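Local coordinates for lipolytic enzyme (Clostridium thermocellum, PDB 2VPT), which hydrolyses acetyl esters of xylan as the catalytic domain of a cellulosomal family 3 carbohydrate esterase, at residues A[194-197]-A[198-202]; A[185-188]-A[189-193]; A[109-112]-A[113-117]. All blocks are in the same frame, centred on the assembly; numbering follows the deposited sequence.

Contact 1 (A[194-197]-A[198-202]); sequences YTID and ILRAL
R200 reaches back one turn of helix 181-203 to D197, forming an i to i+3 salt bridge on the exposed side. R200 NH2 lies 3.1 Å from D197 OD1. The oxygen sits close to the guanidinium plane, but the N-H meets it from above the carboxylate plane, and the two flat groups are turned 47° apart. A water adds a second link, donating to D197 OD1 (2.7 Å) and accepting from R200 NE.

I196 CG1, anti to its own backbone N (chi1 -174°), lies over the centre of one guanidinium face, 3.5 Å from R200 CZ, and the bend of the arginine at chi3 folds the group onto this branch. Salt bridge, water link and face packing all belong to one of two deposited R200 conformers and are probably not held all the time. On the buried side, T195 and L199 run alongside each other, with T195 OG1 3.6 Å from L199 CD1; the hydroxyl is satisfied by the backbone O of W191.

The backbone bonds L199 N to T195 O, R200 N to I196 O and A201 N to D197 O continue the alpha-helix. One link is different: a second water stands between Y194 O (2.9 Å) and I198 N (3.0 Å), replacing the direct bond where T195 has an unusual phi of -110°.

This C-terminal helix packs on the sheet of the alpha/beta SGNH-hydrolase fold: T195, I198, L199 and L202 touch strands 86-90 and 122-126, and I198 also reaches strand 156-159. I196 leans on A38 and L40, between helix 28-37 and strand 41-44.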
ATOM      1  N   TYR A 194      -4.664   4.151 -24.813  1.00 14.64           N
ATOM      2  CA  TYR A 194      -5.202   2.867 -25.261  1.00 15.03           C
ATOM      3  C   TYR A 194      -6.608   2.553 -24.762  1.00 14.75           C
ATOM      4  O   TYR A 194      -7.262   1.662 -25.282  1.00 15.79           O
ATOM      5  CB  TYR A 194      -4.219   1.728 -24.903  1.00 16.15           C
ATOM      6  CG  TYR A 194      -2.993   1.689 -25.805  1.00 16.47           C
ATOM      7  CD1 TYR A 194      -2.998   0.937 -26.972  1.00 20.33           C
ATOM      8  CD2 TYR A 194      -1.833   2.374 -25.494  1.00 16.20           C
ATOM      9  CE1 TYR A 194      -1.907   0.907 -27.802  1.00 21.08           C
ATOM     10  CE2 TYR A 194      -0.716   2.349 -26.335  1.00 16.17           C
ATOM     11  CZ  TYR A 194      -0.766   1.606 -27.493  1.00 19.20           C
ATOM     12  OH  TYR A 194       0.320   1.550 -28.350  1.00 20.14           O
ATOM     13  N   THR A 195      -7.100   3.292 -23.757  1.00 13.48           N
ATOM     14  CA  THR A 195      -8.423   3.004 -23.189  1.00 13.27           C
ATOM     15  C   THR A 195      -9.524   4.022 -23.462  1.00 13.86           C
ATOM     16  O   THR A 195     -10.696   3.685 -23.384  1.00 13.99           O
ATOM     17  CB  THR A 195      -8.361   2.826 -21.646  1.00 12.41           C
ATOM     18  OG1 THR A 195      -7.986   4.068 -21.025  1.00 13.04           O
ATOM     19  CG2 THR A 195      -7.375   1.675 -21.237  1.00 12.54           C
ATOM     20  N   ILE A 196      -9.160   5.262 -23.769  1.00 14.68           N
ATOM     21  CA  ILE A 196     -10.166   6.340 -23.749  1.00 15.74           C
ATOM     22  C   ILE A 196     -11.328   6.122 -24.733  1.00 16.36           C
ATOM     23  O   ILE A 196     -12.486   6.291 -24.382  1.00 16.27           O
ATOM     24  CB  ILE A 196      -9.522   7.736 -23.925  1.00 15.72           C
ATOM     25  CG1 ILE A 196     -10.570   8.842 -23.742  1.00 16.35           C
ATOM     26  CG2 ILE A 196      -8.857   7.882 -25.277  1.00 16.66           C
ATOM     27  CD1 ILE A 196     -11.283   8.840 -22.382  1.00 17.12           C
ATOM     28  N   ASP A 197     -11.026   5.696 -25.949  1.00 17.33           N
ATOM     29  CA  ASP A 197     -12.082   5.519 -26.935  1.00 18.19           C
ATOM     30  C   ASP A 197     -13.059   4.426 -26.538  1.00 17.52           C
ATOM     31  O   ASP A 197     -14.259   4.584 -26.658  1.00 18.23           O
ATOM     32  CB  ASP A 197     -11.480   5.279 -28.319  1.00 19.41           C
ATOM     33  CG  ASP A 197     -10.725   6.499 -28.825  1.00 22.12           C
ATOM     34  OD1 ASP A 197     -11.312   7.598 -28.816  1.00 27.08           O
ATOM     35  OD2 ASP A 197      -9.546   6.381 -29.211  1.00 27.75           O
ATOM     36  N   ILE A 198     -12.546   3.307 -26.026  1.00 16.90           N
ATOM     37  CA  ILE A 198     -13.408   2.235 -25.587  1.00 17.37           C
ATOM     38  C   ILE A 198     -14.230   2.659 -24.359  1.00 17.34           C
ATOM     39  O   ILE A 198     -15.414   2.341 -24.239  1.00 17.63           O
ATOM     40  CB  ILE A 198     -12.579   0.956 -25.310  1.00 17.17           C
ATOM     41  CG1 ILE A 198     -12.080   0.384 -26.659  1.00 17.80           C
ATOM     42  CG2 ILE A 198     -13.408  -0.039 -24.531  1.00 17.84           C
ATOM     43  CD1 ILE A 198     -10.812  -0.473 -26.595  1.00 19.00           C
ATOM     44  N   LEU A 199     -13.595   3.376 -23.433  1.00 17.06           N
ATOM     45  CA  LEU A 199     -14.298   3.843 -22.241  1.00 17.58           C
ATOM     46  C   LEU A 199     -15.417   4.820 -22.575  1.00 18.64           C
ATOM     47  O   LEU A 199     -16.505   4.703 -22.027  1.00 18.36           O
ATOM     48  CB  LEU A 199     -13.327   4.461 -21.230  1.00 16.90           C
ATOM     49  CG  LEU A 199     -12.356   3.471 -20.571  1.00 15.02           C
ATOM     50  CD1 LEU A 199     -11.354   4.213 -19.698  1.00 15.00           C
ATOM     51  CD2 LEU A 199     -13.078   2.367 -19.795  1.00 16.20           C
ATOM     52  N   ARG A 200     -15.139   5.764 -23.473  1.00 19.67           N
ATOM     53  CA  ARG A 200     -16.176   6.701 -23.907  0.50 20.78           C
ATOM     54  C   ARG A 200     -17.349   5.960 -24.552  1.00 21.26           C
ATOM     55  O   ARG A 200     -18.503   6.307 -24.315  1.00 21.41           O
ATOM     56  CB  ARG A 200     -15.595   7.771 -24.837  0.50 20.82           C
ATOM     57  CG  ARG A 200     -14.794   8.829 -24.096  0.50 21.50           C
ATOM     58  CD  ARG A 200     -14.490  10.052 -24.952  0.50 22.20           C
ATOM     59  NE  ARG A 200     -13.456   9.795 -25.957  0.50 23.13           N
ATOM     60  CZ  ARG A 200     -12.370  10.545 -26.158  0.50 23.07           C
ATOM     61  NH1 ARG A 200     -12.121  11.627 -25.427  0.50 22.99           N
ATOM     62  NH2 ARG A 200     -11.509  10.202 -27.105  0.50 23.27           N
ATOM     63  N   ALA A 201     -17.062   4.920 -25.335  1.00 21.86           N
ATOM     64  CA  ALA A 201     -18.131   4.111 -25.939  1.00 22.73           C
ATOM     65  C   ALA A 201     -18.965   3.388 -24.885  1.00 23.50           C
ATOM     66  O   ALA A 201     -20.192   3.373 -24.958  1.00 24.33           O
ATOM     67  CB  ALA A 201     -17.557   3.126 -26.942  1.00 22.61           C
ATOM     68  N   LEU A 202     -18.306   2.795 -23.889  1.00 24.22           N
ATOM     69  CA  LEU A 202     -19.015   2.134 -22.793  1.00 25.06           C
ATOM     70  C   LEU A 202     -19.888   3.113 -22.002  1.00 26.03           C
ATOM     71  O   LEU A 202     -20.978   2.752 -21.559  1.00 26.58           O
ATOM     72  CB  LEU A 202     -18.031   1.452 -21.824  1.00 25.08           C
ATOM     73  CG  LEU A 202     -17.336   0.176 -22.289  1.00 25.35           C
ATOM     74  CD1 LEU A 202     -16.279  -0.260 -21.270  1.00 25.71           C
ATOM     75  CD2 LEU A 202     -18.336  -0.942 -22.522  1.00 25.32           C
TER
HETATM   76  O   HOH W   1      -9.654   2.672 -26.519  1.00 20.17           O
HETATM   77  O   HOH W   2     -13.916   8.290 -28.635  1.00 37.87           O

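Contact 2 (A[185-188]-A[189-193]); sequences KKIA and NIWYK
I187 and W191, one helical turn apart, lie side by side and point the same way from helix 181-203, an outer-layer helix of the alpha/beta SGNH-hydrolase fold. This is the tight part of the contact. I187 CG2 stands anti to the backbone N, a rotamer (chi1 -69°) that sends this methyl along the helix toward the five-membered ring of W191, where it lies 3.6 Å from both CD1 and NE1. A188 CA adds packing at the indole edge, near the ring plane. Beyond the helix the indole is stacked with Y27 and with F88 of strand 86-90, and it also touches L31, F124 and A126, so the indole is buried between this helix, helix 28-37 (L31) and the strands. The small side chain of A188 meets E30 of helix 28-37. Y192, its ring anti to the backbone N, leads away from this contact and outward, against L34 of helix 28-37 and A38.

The solvent side is looser and its side chains spread apart. N189 projects at the surface beside L34, its backbone N bonded to K185 O. K186 is nearly fully extended and turns from this contact altogether, its NZ held by Q165 O and the carboxylate of D171.

Within these two segments I190 meets carbonyl oxygen rather than side chains: its CG1 is 3.5 Å from K186 O. Its N-H is shared, with a bond of 3.2 Å from I190 N to K186 O and a weak one to I187 O. The oxygen of I187 is the more heavily used, since W191 N also donates to it in an almost straight bond (3.0 Å, 171°), and W191 CD1 lies 3.3 Å from the same I187 O.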
ATOM      1  N   LYS A 185       3.230   8.782 -14.077  1.00 12.86           N
ATOM      2  CA  LYS A 185       2.476   9.708 -14.911  1.00 13.78           C
ATOM      3  C   LYS A 185       2.589   9.350 -16.379  1.00 13.12           C
ATOM      4  O   LYS A 185       1.601   9.351 -17.090  1.00 12.47           O
ATOM      5  CB  LYS A 185       2.934  11.151 -14.687  1.00 14.72           C
ATOM      6  CG  LYS A 185       2.342  11.815 -13.478  1.00 18.00           C
ATOM      7  CD  LYS A 185       2.770  13.269 -13.407  1.00 21.73           C
ATOM      8  CE  LYS A 185       2.376  14.084 -14.612  1.00 25.28           C
ATOM      9  NZ  LYS A 185       2.660  15.535 -14.346  1.00 29.23           N
ATOM     10  N   LYS A 186       3.793   9.017 -16.829  1.00 13.44           N
ATOM     11  CA  LYS A 186       3.962   8.540 -18.207  1.00 14.26           C
ATOM     12  C   LYS A 186       3.123   7.287 -18.480  1.00 13.37           C
ATOM     13  O   LYS A 186       2.492   7.148 -19.522  1.00 13.97           O
ATOM     14  CB  LYS A 186       5.432   8.240 -18.502  1.00 14.86           C
ATOM     15  CG  LYS A 186       6.349   9.472 -18.565  1.00 15.51           C
ATOM     16  CD  LYS A 186       7.776   9.040 -18.950  1.00 16.07           C
ATOM     17  CE  LYS A 186       8.782  10.176 -18.973  1.00 17.20           C
ATOM     18  NZ  LYS A 186      10.100   9.705 -19.471  1.00 18.84           N
ATOM     19  N   ILE A 187       3.118   6.359 -17.525  1.00 12.67           N
ATOM     20  CA  ILE A 187       2.333   5.139 -17.664  1.00 12.24           C
ATOM     21  C   ILE A 187       0.838   5.444 -17.729  1.00 11.63           C
ATOM     22  O   ILE A 187       0.125   4.917 -18.567  1.00 11.78           O
ATOM     23  CB  ILE A 187       2.668   4.165 -16.504  1.00 12.28           C
ATOM     24  CG1 ILE A 187       4.099   3.618 -16.647  1.00 14.18           C
ATOM     25  CG2 ILE A 187       1.634   3.039 -16.389  1.00 12.49           C
ATOM     26  CD1 ILE A 187       4.310   2.686 -17.808  1.00 15.39           C
ATOM     27  N   ALA A 188       0.370   6.342 -16.861  1.00 11.10           N
ATOM     28  CA  ALA A 188      -1.023   6.775 -16.894  1.00 10.95           C
ATOM     29  C   ALA A 188      -1.426   7.317 -18.269  1.00 11.57           C
ATOM     30  O   ALA A 188      -2.518   7.049 -18.756  1.00 11.55           O
ATOM     31  CB  ALA A 188      -1.268   7.840 -15.840  1.00 11.94           C
ATOM     32  N   ASN A 189      -0.530   8.086 -18.875  1.00 12.73           N
ATOM     33  CA  ASN A 189      -0.820   8.634 -20.206  1.00 13.55           C
ATOM     34  C   ASN A 189      -0.964   7.577 -21.280  1.00 13.42           C
ATOM     35  O   ASN A 189      -1.781   7.723 -22.186  1.00 13.75           O
ATOM     36  CB  ASN A 189       0.161   9.744 -20.557  1.00 14.67           C
ATOM     37  CG  ASN A 189      -0.263  11.072 -19.913  1.00 17.39           C
ATOM     38  OD1 ASN A 189       0.110  11.380 -18.800  1.00 22.12           O
ATOM     39  ND2 ASN A 189      -1.122  11.811 -20.603  1.00 22.32           N
ATOM     40  N   ILE A 190      -0.224   6.472 -21.144  1.00 12.81           N
ATOM     41  CA  ILE A 190      -0.332   5.373 -22.098  1.00 12.95           C
ATOM     42  C   ILE A 190      -1.626   4.583 -21.852  1.00 12.12           C
ATOM     43  O   ILE A 190      -2.333   4.242 -22.789  1.00 13.00           O
ATOM     44  CB  ILE A 190       0.911   4.475 -22.074  1.00 12.72           C
ATOM     45  CG1 ILE A 190       2.175   5.279 -22.418  1.00 13.79           C
ATOM     46  CG2 ILE A 190       0.740   3.295 -23.038  1.00 13.93           C
ATOM     47  CD1 ILE A 190       3.471   4.584 -22.080  1.00 15.15           C
ATOM     48  N   TRP A 191      -1.976   4.305 -20.592  1.00 11.38           N
ATOM     49  CA  TRP A 191      -3.286   3.731 -20.337  1.00 11.52           C
ATOM     50  C   TRP A 191      -4.384   4.585 -20.977  1.00 11.94           C
ATOM     51  O   TRP A 191      -5.311   4.055 -21.585  1.00 12.79           O
ATOM     52  CB  TRP A 191      -3.591   3.636 -18.837  1.00 10.87           C
ATOM     53  CG  TRP A 191      -2.912   2.500 -18.085  1.00 10.04           C
ATOM     54  CD1 TRP A 191      -1.824   2.606 -17.292  1.00 10.68           C
ATOM     55  CD2 TRP A 191      -3.300   1.112 -18.051  1.00 10.59           C
ATOM     56  NE1 TRP A 191      -1.497   1.375 -16.755  1.00 10.11           N
ATOM     57  CE2 TRP A 191      -2.397   0.450 -17.205  1.00  9.63           C
ATOM     58  CE3 TRP A 191      -4.326   0.372 -18.644  1.00 10.38           C
ATOM     59  CZ2 TRP A 191      -2.479  -0.930 -16.950  1.00 10.76           C
ATOM     60  CZ3 TRP A 191      -4.407  -0.990 -18.396  1.00 11.16           C
ATOM     61  CH2 TRP A 191      -3.497  -1.620 -17.547  1.00 10.09           C
ATOM     62  N   TYR A 192      -4.311   5.907 -20.786  1.00 12.42           N
ATOM     63  CA  TYR A 192      -5.312   6.793 -21.362  1.00 12.92           C
ATOM     64  C   TYR A 192      -5.387   6.607 -22.878  1.00 13.21           C
ATOM     65  O   TYR A 192      -6.457   6.399 -23.426  1.00 13.87           O
ATOM     66  CB  TYR A 192      -5.019   8.244 -20.981  1.00 13.86           C
ATOM     67  CG  TYR A 192      -6.039   9.231 -21.521  1.00 14.61           C
ATOM     68  CD1 TYR A 192      -7.141   9.600 -20.767  1.00 14.60           C
ATOM     69  CD2 TYR A 192      -5.902   9.769 -22.792  1.00 15.68           C
ATOM     70  CE1 TYR A 192      -8.070  10.498 -21.255  1.00 15.75           C
ATOM     71  CE2 TYR A 192      -6.817  10.674 -23.283  1.00 16.80           C
ATOM     72  CZ  TYR A 192      -7.904  11.016 -22.520  1.00 16.25           C
ATOM     73  OH  TYR A 192      -8.825  11.924 -23.017  1.00 18.37           O
ATOM     74  N   LYS A 193      -4.238   6.687 -23.528  1.00 13.50           N
ATOM     75  CA  LYS A 193      -4.161   6.514 -24.989  1.00 14.37           C
ATOM     76  C   LYS A 193      -4.910   5.276 -25.476  1.00 14.63           C
ATOM     77  O   LYS A 193      -5.683   5.323 -26.435  1.00 15.61           O
ATOM     78  CB  LYS A 193      -2.698   6.479 -25.419  1.00 14.82           C
ATOM     79  CG  LYS A 193      -2.459   6.107 -26.886  1.00 15.81           C
ATOM     80  CD  LYS A 193      -0.985   6.131 -27.210  1.00 16.18           C
ATOM     81  CE  LYS A 193      -0.738   5.577 -28.606  1.00 18.55           C
ATOM     82  NZ  LYS A 193       0.686   5.560 -28.953  1.00 21.29           N
TER

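Contact 3 (A[109-112]-A[113-117]); sequences NLID and QIFTV
F115 and I111 meet through matching torsions: F115 chi1 of -72° places the ring anti to its own carbonyl carbon, leaning back along the helix, while I111 CG2 stands anti to its backbone N and leans forward. The two side chains run alongside each other, with I111 CG2 3.8 Å from F115 CE2. The ring also passes near the main chain, its CD2 3.4 Å from I111 O. These residues belong to the last turns of helix 104-117, an outer helix of the alpha/beta/alpha sandwich of SGNH hydrolases, and both press on L123 of strand 122-126.

The neighbouring ridge is less intimate. L110 and I114 cross obliquely, and their closest side-chain atoms, L110 CG and I114 CD1, are 4.2 Å apart; I114 CG1 packs instead on the backbone, 3.3 Å from L110 O. Both residues touch L89 of strand 86-90, so this ridge too is turned to the sheet.

Polar side chains leave the helix for other partners. Q113 is extended beyond CG, and its NE2 bonds to N76 OD1 and to A72 O, tying this helix to helix 68-82; its OE1 brushes L110 CD1 only loosely. D112 forms a salt bridge with K149 through OD1.

Backbone bonds from Q113, I114, F115 and T116 to the residues four before them carry the helix on. The one at F115 is the longest of them, 3.3 Å from F115 N to I111 O. D112 O takes two donors: T116 N at 3.0 Å, and T116 OG1, which comes back at 2.9 Å from 43° above the carbonyl plane of D112.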
ATOM      1  N   ASN A 109      -4.410 -18.298 -19.758  1.00 15.40           N
ATOM      2  CA  ASN A 109      -5.439 -18.945 -18.959  1.00 15.80           C
ATOM      3  C   ASN A 109      -6.171 -17.972 -18.033  1.00 15.53           C
ATOM      4  O   ASN A 109      -7.366 -18.109 -17.810  1.00 16.33           O
ATOM      5  CB  ASN A 109      -4.852 -20.110 -18.141  1.00 16.70           C
ATOM      6  CG  ASN A 109      -4.408 -21.261 -19.006  1.00 19.38           C
ATOM      7  OD1 ASN A 109      -4.794 -21.365 -20.179  1.00 22.39           O
ATOM      8  ND2 ASN A 109      -3.570 -22.120 -18.444  1.00 21.69           N
ATOM      9  N   LEU A 110      -5.435 -17.012 -17.474  1.00 14.69           N
ATOM     10  CA  LEU A 110      -6.052 -15.999 -16.622  1.00 14.10           C
ATOM     11  C   LEU A 110      -7.035 -15.122 -17.399  1.00 14.09           C
ATOM     12  O   LEU A 110      -8.102 -14.820 -16.896  1.00 14.55           O
ATOM     13  CB  LEU A 110      -4.962 -15.161 -15.944  1.00 13.47           C
ATOM     14  CG  LEU A 110      -5.454 -13.971 -15.104  1.00 12.75           C
ATOM     15  CD1 LEU A 110      -6.425 -14.426 -14.018  1.00 14.06           C
ATOM     16  CD2 LEU A 110      -4.255 -13.280 -14.484  1.00 13.39           C
ATOM     17  N   ILE A 111      -6.685 -14.740 -18.621  1.00 14.04           N
ATOM     18  CA  ILE A 111      -7.601 -13.986 -19.482  1.00 14.47           C
ATOM     19  C   ILE A 111      -8.879 -14.791 -19.706  1.00 15.62           C
ATOM     20  O   ILE A 111      -9.981 -14.289 -19.537  1.00 15.98           O
ATOM     21  CB  ILE A 111      -6.935 -13.613 -20.832  1.00 14.35           C
ATOM     22  CG1 ILE A 111      -5.810 -12.581 -20.600  1.00 14.38           C
ATOM     23  CG2 ILE A 111      -7.976 -13.089 -21.844  1.00 15.00           C
ATOM     24  CD1 ILE A 111      -4.848 -12.458 -21.761  1.00 14.98           C
ATOM     25  N   ASP A 112      -8.721 -16.063 -20.061  1.00 16.63           N
ATOM     26  CA  ASP A 112      -9.883 -16.930 -20.278  1.00 17.48           C
ATOM     27  C   ASP A 112     -10.741 -17.030 -19.026  1.00 17.17           C
ATOM     28  O   ASP A 112     -11.964 -16.974 -19.091  1.00 17.83           O
ATOM     29  CB  ASP A 112      -9.458 -18.346 -20.684  1.00 17.99           C
ATOM     30  CG  ASP A 112      -8.825 -18.413 -22.071  1.00 20.37           C
ATOM     31  OD1 ASP A 112      -8.848 -17.410 -22.810  1.00 22.59           O
ATOM     32  OD2 ASP A 112      -8.295 -19.497 -22.412  1.00 23.56           O
ATOM     33  N   GLN A 113     -10.082 -17.168 -17.880  1.00 16.61           N
ATOM     34  CA  GLN A 113     -10.772 -17.280 -16.602  1.00 16.45           C
ATOM     35  C   GLN A 113     -11.625 -16.055 -16.284  1.00 16.62           C
ATOM     36  O   GLN A 113     -12.755 -16.168 -15.832  1.00 17.00           O
ATOM     37  CB  GLN A 113      -9.751 -17.498 -15.487  1.00 16.63           C
ATOM     38  CG  GLN A 113     -10.363 -17.644 -14.103  1.00 16.90           C
ATOM     39  CD  GLN A 113      -9.299 -17.778 -13.016  1.00 17.11           C
ATOM     40  OE1 GLN A 113      -8.150 -18.074 -13.299  1.00 19.80           O
ATOM     41  NE2 GLN A 113      -9.687 -17.556 -11.775  1.00 18.10           N
ATOM     42  N   ILE A 114     -11.069 -14.874 -16.525  1.00 15.19           N
ATOM     43  CA  ILE A 114     -11.800 -13.631 -16.302  1.00 15.45           C
ATOM     44  C   ILE A 114     -13.108 -13.601 -17.100  1.00 16.04           C
ATOM     45  O   ILE A 114     -14.154 -13.280 -16.552  1.00 16.58           O
ATOM     46  CB  ILE A 114     -10.904 -12.399 -16.615  1.00 14.58           C
ATOM     47  CG1 ILE A 114      -9.803 -12.272 -15.548  1.00 14.30           C
ATOM     48  CG2 ILE A 114     -11.745 -11.111 -16.717  1.00 15.02           C
ATOM     49  CD1 ILE A 114      -8.642 -11.392 -15.921  1.00 14.68           C
ATOM     50  N   PHE A 115     -13.048 -13.932 -18.384  1.00 16.69           N
ATOM     51  CA  PHE A 115     -14.267 -13.940 -19.214  1.00 17.70           C
ATOM     52  C   PHE A 115     -15.242 -15.059 -18.850  1.00 19.29           C
ATOM     53  O   PHE A 115     -16.447 -14.924 -19.057  1.00 20.31           O
ATOM     54  CB  PHE A 115     -13.904 -14.033 -20.692  1.00 17.40           C
ATOM     55  CG  PHE A 115     -13.307 -12.774 -21.263  1.00 16.99           C
ATOM     56  CD1 PHE A 115     -14.062 -11.611 -21.361  1.00 16.97           C
ATOM     57  CD2 PHE A 115     -12.009 -12.753 -21.732  1.00 17.62           C
ATOM     58  CE1 PHE A 115     -13.516 -10.467 -21.896  1.00 16.90           C
ATOM     59  CE2 PHE A 115     -11.467 -11.613 -22.269  1.00 17.44           C
ATOM     60  CZ  PHE A 115     -12.227 -10.466 -22.351  1.00 16.61           C
ATOM     61  N   THR A 116     -14.733 -16.159 -18.309  1.00 19.81           N
ATOM     62  CA  THR A 116     -15.595 -17.249 -17.843  1.00 21.09           C
ATOM     63  C   THR A 116     -16.477 -16.763 -16.694  1.00 20.78           C
ATOM     64  O   THR A 116     -17.677 -17.014 -16.673  1.00 21.84           O
ATOM     65  CB  THR A 116     -14.770 -18.491 -17.435  1.00 21.25           C
ATOM     66  OG1 THR A 116     -14.026 -18.963 -18.566  1.00 23.68           O
ATOM     67  CG2 THR A 116     -15.670 -19.609 -16.916  1.00 23.08           C
ATOM     68  N   VAL A 117     -15.888 -16.019 -15.754  1.00 20.04           N
ATOM     69  CA  VAL A 117     -16.613 -15.501 -14.606  1.00 19.99           C
ATOM     70  C   VAL A 117     -17.473 -14.285 -14.946  1.00 20.05           C
ATOM     71  O   VAL A 117     -18.589 -14.155 -14.441  1.00 20.61           O
ATOM     72  CB  VAL A 117     -15.635 -15.119 -13.469  1.00 20.47           C
ATOM     73  CG1 VAL A 117     -16.390 -14.480 -12.301  1.00 20.52           C
ATOM     74  CG2 VAL A 117     -14.838 -16.341 -13.016  1.00 21.88           C
TER

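Contacts 1 and 2 follow each other along helix 181-203, whereas contact 3 belongs to helix 104-117, packed on the other face of the same sheet. Strand 122-126 is shared: F124 meets contacts 1 and 2, and its neighbours L123 and V125 meet contact 3. Each contact has a buried sheet-facing stripe and a more polar outer one. The buried chemistry differs: an indole in contact 2, a phenyl ring in contact 3, and aliphatic chains with a satisfied hydroxyl in contact 1. At the surface, contact 1 closes a salt bridge within itself, while K186 in contact 2 and D112 in contact 3 find charged partners outside their own segments.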